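Side-chain contacts in globin domain-containing protein (Pseudomonas aeruginosa, PDB 1TU9), which binds heme and, as a member of the globin family, probably binds or carries oxygen, though its precise role remains unknown: residues A[11-16]-A[20-25]; A[29-34]-A[39-44]; A[93-98]-A[123-128]. All blocks are in the same frame, centred on the assembly; numbering follows the deposited sequence.

Overall arrangement
Read from the N terminus, the three contacts follow one another in series, with none nested or crossed. Interaction 1 closes the short turn that joins helix 5-17 to helix 22-32. The far end of helix 22-32 then enters interaction 2, which closes over helix 35-40 and sets Phe41 against the heme. Interaction 3 spans a longer excursion, bringing helix 90-105 and helix 111-130 together beside the same cofactor. Helix 90-105 is the common neighbour: Leu98 packs on Phe22 of interaction 1, while in interaction 2 Trp94 and Ala97 pack on Phe30, and Leu93 on Ser33 and Ser34 just past helix 22-32. Interactions 2 and 3 both also touch the bound propanoic acid.

Interaction 1. Residues A[11-16]-A[20-25]; sequences QSYGRC and TGFFDD. With EDO (1,2-ethanediol), chain E.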
loop_
_atom_site.group_PDB
_atom_site.type_symbol
_atom_site.label_atom_id
_atom_site.label_comp_id
_atom_site.label_asym_id
_atom_site.label_seq_id
_atom_site.Cartn_x
_atom_site.Cartn_y
_atom_site.Cartn_z
ATOM N N GLN A 11 -6.334 9.531 -9.906
ATOM C CA GLN A 11 -7.515 9.264 -10.727
ATOM C C GLN A 11 -7.921 7.805 -10.588
ATOM O O GLN A 11 -9.094 7.481 -10.387
ATOM C CB GLN A 11 -7.214 9.595 -12.181
ATOM C CG GLN A 11 -7.012 11.092 -12.440
ATOM C CD GLN A 11 -6.508 11.400 -13.825
ATOM O OE1 GLN A 11 -6.685 10.597 -14.742
ATOM N NE2 GLN A 11 -5.890 12.563 -13.991
ATOM N N SER A 12 -6.936 6.923 -10.657
ATOM C CA SER A 12 -7.171 5.491 -10.508
ATOM C C SER A 12 -7.697 5.141 -9.116
ATOM O O SER A 12 -8.658 4.373 -8.977
ATOM C CB SER A 12 -5.890 4.730 -10.812
ATOM O OG SER A 12 -6.022 3.352 -10.533
ATOM N N TYR A 13 -7.107 5.725 -8.088
ATOM C CA TYR A 13 -7.502 5.429 -6.721
ATOM C C TYR A 13 -8.928 5.904 -6.454
ATOM O O TYR A 13 -9.648 5.280 -5.701
ATOM C CB TYR A 13 -6.541 6.083 -5.751
ATOM C CG TYR A 13 -6.657 5.641 -4.304
ATOM C CD1 TYR A 13 -6.678 4.296 -3.958
ATOM C CD2 TYR A 13 -6.662 6.577 -3.282
ATOM C CE1 TYR A 13 -6.718 3.903 -2.629
ATOM C CE2 TYR A 13 -6.704 6.190 -1.946
ATOM C CZ TYR A 13 -6.733 4.848 -1.631
ATOM O OH TYR A 13 -6.744 4.410 -0.319
ATOM N N GLY A 14 -9.352 7.001 -7.076
ATOM C CA GLY A 14 -10.729 7.434 -6.959
ATOM C C GLY A 14 -11.685 6.405 -7.502
ATOM O O GLY A 14 -12.697 6.095 -6.864
ATOM N N ARG A 15 -11.380 5.853 -8.669
ATOM C CA ARG A 15 -12.189 4.779 -9.226
ATOM C C ARG A 15 -12.149 3.532 -8.336
ATOM O O ARG A 15 -13.160 2.874 -8.173
ATOM C CB ARG A 15 -11.770 4.442 -10.653
ATOM C CG ARG A 15 -12.047 5.561 -11.647
ATOM C CD ARG A 15 -11.756 5.207 -13.093
ATOM N NE ARG A 15 -10.343 4.998 -13.355
ATOM C CZ ARG A 15 -9.479 5.924 -13.750
ATOM N NH1 ARG A 15 -9.831 7.187 -13.898
ATOM N NH2 ARG A 15 -8.226 5.567 -13.951
ATOM N N CYS A 16 -11.001 3.218 -7.744
ATOM C CA CYS A 16 -10.888 2.048 -6.882
ATOM C C CYS A 16 -11.734 2.195 -5.624
ATOM O O CYS A 16 -12.451 1.270 -5.236
ATOM C CB CYS A 16 -9.437 1.801 -6.482
ATOM S SG CYS A 16 -8.371 1.190 -7.803
ATOM N N THR A 20 -16.967 -1.113 -4.844
ATOM C CA THR A 20 -17.115 -2.003 -3.707
ATOM C C THR A 20 -16.179 -3.200 -3.853
ATOM O O THR A 20 -15.931 -3.705 -4.937
ATOM C CB THR A 20 -18.565 -2.500 -3.553
ATOM O OG1 THR A 20 -18.982 -3.126 -4.774
ATOM C CG2 THR A 20 -19.529 -1.334 -3.296
ATOM N N GLY A 21 -15.660 -3.628 -2.723
ATOM C CA GLY A 21 -14.822 -4.802 -2.663
ATOM C C GLY A 21 -13.344 -4.540 -2.881
ATOM O O GLY A 21 -12.568 -5.460 -2.746
ATOM N N PHE A 22 -12.951 -3.305 -3.188
ATOM C CA PHE A 22 -11.541 -3.019 -3.483
ATOM C C PHE A 22 -10.618 -3.423 -2.329
ATOM O O PHE A 22 -9.640 -4.142 -2.534
ATOM C CB PHE A 22 -11.368 -1.534 -3.834
ATOM C CG PHE A 22 -9.928 -1.117 -4.021
ATOM C CD1 PHE A 22 -9.170 -1.602 -5.073
ATOM C CD2 PHE A 22 -9.329 -0.263 -3.122
ATOM C CE1 PHE A 22 -7.843 -1.217 -5.232
ATOM C CE2 PHE A 22 -8.009 0.103 -3.283
ATOM C CZ PHE A 22 -7.275 -0.372 -4.338
ATOM N N PHE A 23 -10.922 -2.950 -1.123
ATOM C CA PHE A 23 -10.075 -3.230 0.028
ATOM C C PHE A 23 -10.224 -4.664 0.508
ATOM O O PHE A 23 -9.259 -5.257 0.980
ATOM C CB PHE A 23 -10.336 -2.221 1.150
ATOM C CG PHE A 23 -9.898 -0.844 0.788
ATOM C CD1 PHE A 23 -8.557 -0.510 0.823
ATOM C CD2 PHE A 23 -10.806 0.107 0.357
ATOM C CE1 PHE A 23 -8.128 0.770 0.452
ATOM C CE2 PHE A 23 -10.383 1.386 -0.015
ATOM C CZ PHE A 23 -9.038 1.694 0.037
ATOM N N ASP A 24 -11.412 -5.247 0.361
ATOM C CA ASP A 24 -11.598 -6.674 0.644
ATOM C C ASP A 24 -10.674 -7.496 -0.244
ATOM O O ASP A 24 -9.996 -8.424 0.207
ATOM C CB ASP A 24 -13.033 -7.132 0.342
ATOM C CG ASP A 24 -14.056 -6.579 1.290
ATOM O OD1 ASP A 24 -13.707 -6.132 2.407
ATOM O OD2 ASP A 24 -15.264 -6.613 0.960
ATOM N N ASP A 25 -10.675 -7.178 -1.529
ATOM C CA ASP A 25 -9.868 -7.919 -2.482
ATOM C C ASP A 25 -8.373 -7.711 -2.230
ATOM O O ASP A 25 -7.607 -8.666 -2.293
ATOM C CB ASP A 25 -10.227 -7.554 -3.925
ATOM C CG ASP A 25 -11.544 -8.113 -4.357
ATOM O OD1 ASP A 25 -12.067 -9.027 -3.685
ATOM O OD2 ASP A 25 -12.090 -7.714 -5.396
HETATM C C1 EDO E . -9.902 -10.194 3.593
HETATM O O1 EDO E . -10.472 -9.104 2.898
HETATM C C2 EDO E . -9.626 -9.783 5.021
HETATM O O2 EDO E . -10.835 -9.428 5.655
#
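Cys16 and Phe22 mark the closest approach of the two backbones, their CA atoms 6.1 Å apart, where the helical segment 11-16 meets the start of the next helix. Gly21 occupies the N-cap position of that second helix, and its carbonyl accepts the first-turn bond from Asp25 N. The turn brings Phe22 CB to within 3.3 Å of Cys16 O, so the backbone of one helix meets the side chain of the other directly. Phe22 extends with CG anti to its own N (chi1 174°), which turns one face of the ring to Cys16 CB. There Cys16 CB stands almost on the ring normal, 3.5 Å from the Phe22 centroid, in a CH-pi contact. The sulfur leans off to one side: Cys16 SG lies 3.6 Å from Phe22 CE1, making an oblique sulfur-aromatic contact. A turn earlier, Tyr13 crosses both phenylalanines at about a right angle. Phe22 CE2 reaches the edge of the tyrosine ring, 4.1 Å from Tyr13 CE1, and Tyr13 OH lies in the plane of the Phe23 ring, 3.6 Å from Phe23 CZ. The polar end of Tyr13 is held from outside the contact: OH is hydrogen-bonded to Arg54 O in helix 46-64. Phe22 also packs on Ala101 of helix 90-105. No hydrogen bond links the two segments; sulfur, methylene and aromatic carbon join these helices by dispersion, while the one buried hydroxyl of the cluster is satisfied by a third helix.

Interaction 2. Residues A[29-34]-A[39-44]; sequences HFLASS and AKFATT. With HEM (protoporphyrin IX containing Fe), chain B; PPI (propanoic acid), chain C; EDO (1,2-ethanediol), chain D.
Phe30 and Phe41 present their rings to one another at an oblique tilt, planes at 64° and centroids 5.9 Å apart, neither stacked nor edge-to-face. Phe30 CE2 comes to the edge of the Phe41 ring, 3.6 Å from Phe41 CE1. Leu31 adds one branch, its CD2 lying 4.0 Å from Phe41 CB, near the root of the ring. The two aromatics are aimed by different first torsions: Phe30 swings CG to the side of its carbonyl carbon (chi1 -172°), whereas Phe41 keeps CG beside the N (chi1 -73°), and both rings reach the bound ligands. The heme methyl CMD sits above one face of Phe41, offset toward the rim, while Phe41 CZ reaches the porphyrin at 3.4 Å from HEM CHD. The heme methyl CMC meets Phe30 at its edge. Propanoic acid fits against both rings, with its C3 3.6 Å from Phe30 CE2 and its O2 3.4 Å from Phe41 CZ; its O1 binds the iron, across from the axial His79, and Tyr27 and Gln49 hydrogen-bond the acid. Phe41, just beyond helix 35-40 and laid against the heme, probably corresponds to the phenylalanine that packs on the porphyrin at the start of the CD region in other globins. In the backbone of segment 29-34, Phe30 O accepts from both Ser33 OG and Ser33 N. Ile37 of helix 35-40 packs on Phe30 and Leu31, helix 46-64 brings Met46 and Gln49 against Phe41, and helix 90-105 sets Trp94 edge-to-face with Phe30.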
loop_
_atom_site.group_PDB
_atom_site.type_symbol
_atom_site.label_atom_id
_atom_site.label_comp_id
_atom_site.label_asym_id
_atom_site.label_seq_id
_atom_site.Cartn_x
_atom_site.Cartn_y
_atom_site.Cartn_z
ATOM N N HIS A 29 -5.892 -10.885 -1.456
ATOM C CA HIS A 29 -4.699 -11.185 -2.240
ATOM C C HIS A 29 -3.427 -11.138 -1.377
ATOM O O HIS A 29 -2.539 -11.970 -1.512
ATOM C CB HIS A 29 -4.521 -10.194 -3.381
ATOM C CG HIS A 29 -5.673 -10.134 -4.327
ATOM N ND1 HIS A 29 -6.338 -11.249 -4.782
ATOM C CD2 HIS A 29 -6.237 -9.080 -4.955
ATOM C CE1 HIS A 29 -7.279 -10.877 -5.638
ATOM N NE2 HIS A 29 -7.245 -9.566 -5.750
ATOM N N PHE A 30 -3.348 -10.135 -0.515
ATOM C CA PHE A 30 -2.171 -9.924 0.318
ATOM C C PHE A 30 -1.992 -11.092 1.302
ATOM O O PHE A 30 -0.909 -11.672 1.405
ATOM C CB PHE A 30 -2.331 -8.583 1.037
ATOM C CG PHE A 30 -1.106 -8.111 1.803
ATOM C CD1 PHE A 30 0.188 -8.338 1.359
ATOM C CD2 PHE A 30 -1.277 -7.357 2.941
ATOM C CE1 PHE A 30 1.293 -7.849 2.082
ATOM C CE2 PHE A 30 -0.186 -6.861 3.648
ATOM C CZ PHE A 30 1.091 -7.105 3.201
ATOM N N LEU A 31 -3.058 -11.457 1.996
ATOM C CA LEU A 31 -3.006 -12.588 2.923
ATOM C C LEU A 31 -2.654 -13.886 2.202
ATOM O O LEU A 31 -1.899 -14.706 2.724
ATOM C CB LEU A 31 -4.340 -12.759 3.645
ATOM C CG LEU A 31 -4.723 -11.652 4.607
ATOM C CD1 LEU A 31 -6.205 -11.728 4.981
ATOM C CD2 LEU A 31 -3.866 -11.765 5.803
ATOM N N ALA A 32 -3.189 -14.078 0.997
ATOM C CA ALA A 32 -2.961 -15.313 0.250
ATOM C C ALA A 32 -1.515 -15.452 -0.204
ATOM O O ALA A 32 -1.054 -16.563 -0.469
ATOM C CB ALA A 32 -3.883 -15.368 -0.946
ATOM N N SER A 33 -0.799 -14.336 -0.298
ATOM C CA SER A 33 0.533 -14.330 -0.889
ATOM C C SER A 33 1.618 -15.015 -0.058
ATOM O O SER A 33 2.616 -15.449 -0.613
ATOM C CB SER A 33 0.962 -12.900 -1.219
ATOM O OG SER A 33 1.283 -12.157 -0.068
ATOM N N SER A 34 1.428 -15.137 1.250
ATOM C CA SER A 34 2.449 -15.730 2.108
ATOM C C SER A 34 1.911 -16.038 3.485
ATOM O O SER A 34 1.161 -15.232 4.051
ATOM C CB SER A 34 3.632 -14.774 2.264
ATOM O OG SER A 34 4.520 -15.231 3.276
ATOM N N ALA A 39 0.239 -14.644 9.303
ATOM C CA ALA A 39 0.659 -14.650 10.714
ATOM C C ALA A 39 0.655 -13.251 11.307
ATOM O O ALA A 39 0.259 -13.050 12.455
ATOM C CB ALA A 39 2.041 -15.285 10.854
ATOM N N LYS A 40 1.077 -12.269 10.525
ATOM C CA LYS A 40 1.135 -10.912 11.031
ATOM C C LYS A 40 -0.252 -10.360 11.351
ATOM O O LYS A 40 -0.398 -9.576 12.296
ATOM C CB LYS A 40 1.843 -9.996 10.037
ATOM C CG LYS A 40 3.352 -10.100 10.027
ATOM C CD LYS A 40 3.992 -9.478 11.258
ATOM C CE LYS A 40 5.485 -9.691 11.233
ATOM N NZ LYS A 40 6.123 -9.314 12.507
ATOM N N PHE A 41 -1.258 -10.749 10.559
ATOM C CA PHE A 41 -2.612 -10.196 10.679
ATOM C C PHE A 41 -3.591 -11.111 11.424
ATOM O O PHE A 41 -4.784 -10.833 11.473
ATOM C CB PHE A 41 -3.166 -9.862 9.286
ATOM C CG PHE A 41 -2.546 -8.648 8.667
ATOM C CD1 PHE A 41 -1.715 -8.747 7.568
ATOM C CD2 PHE A 41 -2.791 -7.393 9.196
ATOM C CE1 PHE A 41 -1.144 -7.606 7.011
ATOM C CE2 PHE A 41 -2.227 -6.264 8.644
ATOM C CZ PHE A 41 -1.405 -6.369 7.545
ATOM N N ALA A 42 -3.091 -12.172 12.069
ATOM C CA ALA A 42 -3.964 -13.177 12.671
ATOM C C ALA A 42 -4.894 -12.626 13.744
ATOM O O ALA A 42 -5.977 -13.173 13.953
ATOM C CB ALA A 42 -3.132 -14.322 13.225
ATOM N N THR A 43 -4.473 -11.576 14.449
ATOM C CA THR A 43 -5.328 -10.925 15.443
ATOM C C THR A 43 -5.429 -9.439 15.156
ATOM O O THR A 43 -5.220 -8.615 16.021
ATOM C CB THR A 43 -4.850 -11.177 16.897
ATOM O OG1 THR A 43 -3.508 -10.717 17.078
ATOM C CG2 THR A 43 -4.815 -12.650 17.230
ATOM N N THR A 44 -5.779 -9.133 13.909
ATOM C CA THR A 44 -6.110 -7.792 13.449
ATOM C C THR A 44 -7.601 -7.698 13.123
ATOM O O THR A 44 -8.166 -8.610 12.517
ATOM C CB THR A 44 -5.259 -7.481 12.196
ATOM O OG1 THR A 44 -3.872 -7.441 12.559
ATOM C CG2 THR A 44 -5.587 -6.090 11.598
HETATM C CHA HEM B . -0.480 -1.438 10.701
HETATM C CHB HEM B . -0.003 1.097 6.487
HETATM C CHC HEM B . 2.843 -2.324 4.838
HETATM C CHD HEM B . 1.670 -5.216 8.516
HETATM C C1A HEM B . -0.515 -0.435 9.727
HETATM C C2A HEM B . -1.115 0.885 9.874
HETATM C C3A HEM B . -1.000 1.569 8.735
HETATM C C4A HEM B . -0.313 0.736 7.777
HETATM C CMA HEM B . -1.505 3.009 8.483
HETATM C CAA HEM B . -1.767 1.404 11.160
HETATM C CBA HEM B . -0.861 2.478 11.779
HETATM C CGA HEM B . 0.604 2.089 11.808
HETATM O O1A HEM B . 0.965 1.150 12.556
HETATM O O2A HEM B . 1.435 2.720 11.098
HETATM C C1B HEM B . 0.838 0.423 5.653
HETATM C C2B HEM B . 1.318 0.811 4.335
HETATM C C3B HEM B . 2.123 -0.143 3.877
HETATM C C4B HEM B . 2.145 -1.171 4.920
HETATM C CMB HEM B . 0.927 2.112 3.594
HETATM C CAB HEM B . 2.857 -0.201 2.510
HETATM C CBB HEM B . 3.449 0.866 1.964
HETATM C C1C HEM B . 2.694 -3.413 5.662
HETATM C C2C HEM B . 3.197 -4.708 5.336
HETATM C C3C HEM B . 2.859 -5.530 6.322
HETATM C C4C HEM B . 2.147 -4.763 7.314
HETATM C CMC HEM B . 3.976 -5.022 4.056
HETATM C CAC HEM B . 3.225 -7.018 6.369
HETATM C CBC HEM B . 2.446 -7.923 6.942
HETATM C C1D HEM B . 1.015 -4.485 9.461
HETATM C C2D HEM B . 0.559 -5.029 10.700
HETATM C C3D HEM B . -0.122 -3.887 11.408
HETATM C C4D HEM B . -0.024 -2.742 10.518
HETATM C CMD HEM B . 0.726 -6.471 11.191
HETATM C CAD HEM B . -0.806 -4.024 12.775
HETATM C CBD HEM B . -2.148 -4.750 12.585
HETATM C CGD HEM B . -2.826 -5.014 13.917
HETATM O O1D HEM B . -2.313 -5.864 14.690
HETATM O O2D HEM B . -3.869 -4.375 14.225
HETATM N NA HEM B . -0.047 -0.466 8.430
HETATM N NB HEM B . 1.373 -0.796 5.992
HETATM N NC HEM B . 2.047 -3.458 6.876
HETATM N ND HEM B . 0.665 -3.153 9.385
HETATM FE FE HEM B . 1.006 -1.929 7.795
HETATM C C1 PPI C . -1.316 -2.939 6.538
HETATM C C2 PPI C . -0.661 -3.101 5.218
HETATM C C3 PPI C . -1.664 -3.696 4.322
HETATM O O1 PPI C . -0.739 -2.511 7.487
HETATM O O2 PPI C . -2.597 -3.313 6.692
HETATM C C1 EDO D . -0.116 -7.915 16.501
HETATM O O1 EDO D . -1.090 -8.930 16.385
HETATM C C2 EDO D . 0.477 -7.574 15.145
HETATM O O2 EDO D . 1.213 -8.656 14.586
#

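Interaction 3. Residues A[93-98]-A[123-128]; sequences LWLDAL and RGIAVI. With HEM (protoporphyrin IX containing Fe), chain B; PPI (propanoic acid), chain C.
Trp94 and Ile125 meet where helix 90-105 faces helix 111-130, the tip of Ile125 reaching the benzene side of the indole obliquely. At its root, Trp94 CB lies 4.0 Å from the heme methyl CMC. A chi1 of -176° swings the indole away from the backbone N and brings it face-on to the heme vinyl carbon CAB, which stands over its centre, 3.3 Å from Trp94 CE2. The pyrrole edge turns to the propanoic acid: its methyl C3 lies in the indole plane, 3.4 Å from Trp94 CD1 and 3.2 Å from Trp94 NE1. On the benzene side, Trp94 CE3 and CZ3 both receive Ile125 CD1, which is 4.0 Å from CE3. At the far end, Trp94 CH2 comes 3.9 Å from HEM CBB, the outer vinyl carbon. That carbon is also met by Ile125 CG1 and Ile128 CD1, so the vinyl is wedged between the two helices. Leu95 adds only a marginal touch, its CB lying 4.4 Å from Ile125 CD1. Such apolar packing about a vinyl group belongs to the heme pocket of the globin fold, in which helices 90-105 and 111-130, the last two of the chain, probably correspond to the G and H helices.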
loop_
_atom_site.group_PDB
_atom_site.type_symbol
_atom_site.label_atom_id
_atom_site.label_comp_id
_atom_site.label_asym_id
_atom_site.label_seq_id
_atom_site.Cartn_x
_atom_site.Cartn_y
_atom_site.Cartn_z
ATOM N N LEU A 93 5.203 -8.053 -1.855
ATOM C CA LEU A 93 3.920 -8.758 -1.824
ATOM C C LEU A 93 2.752 -7.802 -1.639
ATOM O O LEU A 93 1.689 -7.984 -2.248
ATOM C CB LEU A 93 3.923 -9.817 -0.727
ATOM C CG LEU A 93 4.999 -10.900 -0.819
ATOM C CD1 LEU A 93 4.897 -11.819 0.380
ATOM C CD2 LEU A 93 4.899 -11.674 -2.123
ATOM N N TRP A 94 2.946 -6.775 -0.822
ATOM C CA TRP A 94 1.948 -5.727 -0.635
ATOM C C TRP A 94 1.660 -5.037 -1.965
ATOM O O TRP A 94 0.507 -4.867 -2.367
ATOM C CB TRP A 94 2.479 -4.734 0.404
ATOM C CG TRP A 94 1.545 -3.623 0.790
ATOM C CD1 TRP A 94 0.701 -3.596 1.860
ATOM C CD2 TRP A 94 1.383 -2.352 0.140
ATOM N NE1 TRP A 94 0.008 -2.410 1.895
ATOM C CE2 TRP A 94 0.403 -1.631 0.843
ATOM C CE3 TRP A 94 1.951 -1.755 -0.988
ATOM C CZ2 TRP A 94 -0.006 -0.352 0.470
ATOM C CZ3 TRP A 94 1.545 -0.479 -1.351
ATOM C CH2 TRP A 94 0.583 0.207 -0.626
ATOM N N LEU A 95 2.714 -4.676 -2.678
ATOM C CA LEU A 95 2.545 -3.954 -3.927
ATOM C C LEU A 95 1.911 -4.843 -4.987
ATOM O O LEU A 95 1.039 -4.398 -5.736
ATOM C CB LEU A 95 3.881 -3.363 -4.400
ATOM C CG LEU A 95 3.793 -2.436 -5.616
ATOM C CD1 LEU A 95 2.834 -1.276 -5.369
ATOM C CD2 LEU A 95 5.194 -1.919 -5.907
ATOM N N ASP A 96 2.311 -6.102 -5.056
ATOM C CA ASP A 96 1.686 -7.019 -6.002
ATOM C C ASP A 96 0.179 -7.154 -5.731
ATOM O O ASP A 96 -0.621 -7.182 -6.657
ATOM C CB ASP A 96 2.297 -8.420 -5.936
ATOM C CG ASP A 96 3.704 -8.498 -6.457
ATOM O OD1 ASP A 96 4.156 -7.600 -7.181
ATOM O OD2 ASP A 96 4.410 -9.489 -6.183
ATOM N N ALA A 97 -0.206 -7.248 -4.463
ATOM C CA ALA A 97 -1.608 -7.407 -4.099
ATOM C C ALA A 97 -2.393 -6.146 -4.459
ATOM O O ALA A 97 -3.532 -6.223 -4.952
ATOM C CB ALA A 97 -1.728 -7.718 -2.615
ATOM N N LEU A 98 -1.783 -4.993 -4.247
ATOM C CA LEU A 98 -2.387 -3.724 -4.617
ATOM C C LEU A 98 -2.619 -3.634 -6.114
ATOM O O LEU A 98 -3.710 -3.263 -6.560
ATOM C CB LEU A 98 -1.530 -2.556 -4.127
ATOM C CG LEU A 98 -2.064 -1.156 -4.459
ATOM C CD1 LEU A 98 -3.446 -0.906 -3.890
ATOM C CD2 LEU A 98 -1.087 -0.104 -3.948
ATOM N N ARG A 123 8.174 4.940 -4.116
ATOM C CA ARG A 123 8.912 6.016 -3.461
ATOM C C ARG A 123 8.764 5.969 -1.971
ATOM O O ARG A 123 9.742 6.087 -1.234
ATOM C CB ARG A 123 8.392 7.376 -3.889
ATOM C CG ARG A 123 8.497 7.606 -5.302
ATOM C CD ARG A 123 7.631 8.702 -5.757
ATOM N NE ARG A 123 7.617 8.625 -7.179
ATOM C CZ ARG A 123 7.627 9.676 -7.971
ATOM N NH1 ARG A 123 7.623 10.899 -7.473
ATOM N NH2 ARG A 123 7.639 9.490 -9.262
ATOM N N GLY A 124 7.519 5.836 -1.525
ATOM C CA GLY A 124 7.224 5.817 -0.110
ATOM C C GLY A 124 7.656 4.516 0.522
ATOM O O GLY A 124 8.172 4.506 1.638
ATOM N N ILE A 125 7.465 3.414 -0.188
ATOM C CA ILE A 125 7.913 2.100 0.282
ATOM C C ILE A 125 9.408 2.128 0.545
ATOM O O ILE A 125 9.879 1.558 1.523
ATOM C CB ILE A 125 7.551 0.989 -0.737
ATOM C CG1 ILE A 125 6.043 0.682 -0.690
ATOM C CG2 ILE A 125 8.337 -0.286 -0.481
ATOM C CD1 ILE A 125 5.544 -0.164 -1.836
ATOM N N ALA A 126 10.172 2.790 -0.316
ATOM C CA ALA A 126 11.619 2.906 -0.115
ATOM C C ALA A 126 11.939 3.570 1.218
ATOM O O ALA A 126 12.834 3.114 1.946
ATOM C CB ALA A 126 12.256 3.686 -1.249
ATOM N N VAL A 127 11.215 4.624 1.557
ATOM C CA VAL A 127 11.429 5.317 2.824
ATOM C C VAL A 127 11.130 4.363 3.990
ATOM O O VAL A 127 11.932 4.217 4.922
ATOM C CB VAL A 127 10.573 6.587 2.936
ATOM C CG1 VAL A 127 10.726 7.236 4.300
ATOM C CG2 VAL A 127 10.937 7.594 1.824
ATOM N N ILE A 128 9.993 3.681 3.924
ATOM C CA ILE A 128 9.590 2.794 5.007
ATOM C C ILE A 128 10.631 1.701 5.212
ATOM O O ILE A 128 11.075 1.470 6.348
ATOM C CB ILE A 128 8.199 2.201 4.728
ATOM C CG1 ILE A 128 7.158 3.312 4.758
ATOM C CG2 ILE A 128 7.856 1.120 5.770
ATOM C CD1 ILE A 128 5.821 2.914 4.190
HETATM C CHA HEM B . -0.480 -1.438 10.701
HETATM C CHB HEM B . -0.003 1.097 6.487
HETATM C CHC HEM B . 2.843 -2.324 4.838
HETATM C CHD HEM B . 1.670 -5.216 8.516
HETATM C C1A HEM B . -0.515 -0.435 9.727
HETATM C C2A HEM B . -1.115 0.885 9.874
HETATM C C3A HEM B . -1.000 1.569 8.735
HETATM C C4A HEM B . -0.313 0.736 7.777
HETATM C CMA HEM B . -1.505 3.009 8.483
HETATM C CAA HEM B . -1.767 1.404 11.160
HETATM C CBA HEM B . -0.861 2.478 11.779
HETATM C CGA HEM B . 0.604 2.089 11.808
HETATM O O1A HEM B . 0.965 1.150 12.556
HETATM O O2A HEM B . 1.435 2.720 11.098
HETATM C C1B HEM B . 0.838 0.423 5.653
HETATM C C2B HEM B . 1.318 0.811 4.335
HETATM C C3B HEM B . 2.123 -0.143 3.877
HETATM C C4B HEM B . 2.145 -1.171 4.920
HETATM C CMB HEM B . 0.927 2.112 3.594
HETATM C CAB HEM B . 2.857 -0.201 2.510
HETATM C CBB HEM B . 3.449 0.866 1.964
HETATM C C1C HEM B . 2.694 -3.413 5.662
HETATM C C2C HEM B . 3.197 -4.708 5.336
HETATM C C3C HEM B . 2.859 -5.530 6.322
HETATM C C4C HEM B . 2.147 -4.763 7.314
HETATM C CMC HEM B . 3.976 -5.022 4.056
HETATM C CAC HEM B . 3.225 -7.018 6.369
HETATM C CBC HEM B . 2.446 -7.923 6.942
HETATM C C1D HEM B . 1.015 -4.485 9.461
HETATM C C2D HEM B . 0.559 -5.029 10.700
HETATM C C3D HEM B . -0.122 -3.887 11.408
HETATM C C4D HEM B . -0.024 -2.742 10.518
HETATM C CMD HEM B . 0.726 -6.471 11.191
HETATM C CAD HEM B . -0.806 -4.024 12.775
HETATM C CBD HEM B . -2.148 -4.750 12.585
HETATM C CGD HEM B . -2.826 -5.014 13.917
HETATM O O1D HEM B . -2.313 -5.864 14.690
HETATM O O2D HEM B . -3.869 -4.375 14.225
HETATM N NA HEM B . -0.047 -0.466 8.430
HETATM N NB HEM B . 1.373 -0.796 5.992
HETATM N NC HEM B . 2.047 -3.458 6.876
HETATM N ND HEM B . 0.665 -3.153 9.385
HETATM FE FE HEM B . 1.006 -1.929 7.795
HETATM C C1 PPI C . -1.316 -2.939 6.538
HETATM C C2 PPI C . -0.661 -3.101 5.218
HETATM C C3 PPI C . -1.664 -3.696 4.322
HETATM O O1 PPI C . -0.739 -2.511 7.487
HETATM O O2 PPI C . -2.597 -3.313 6.692
#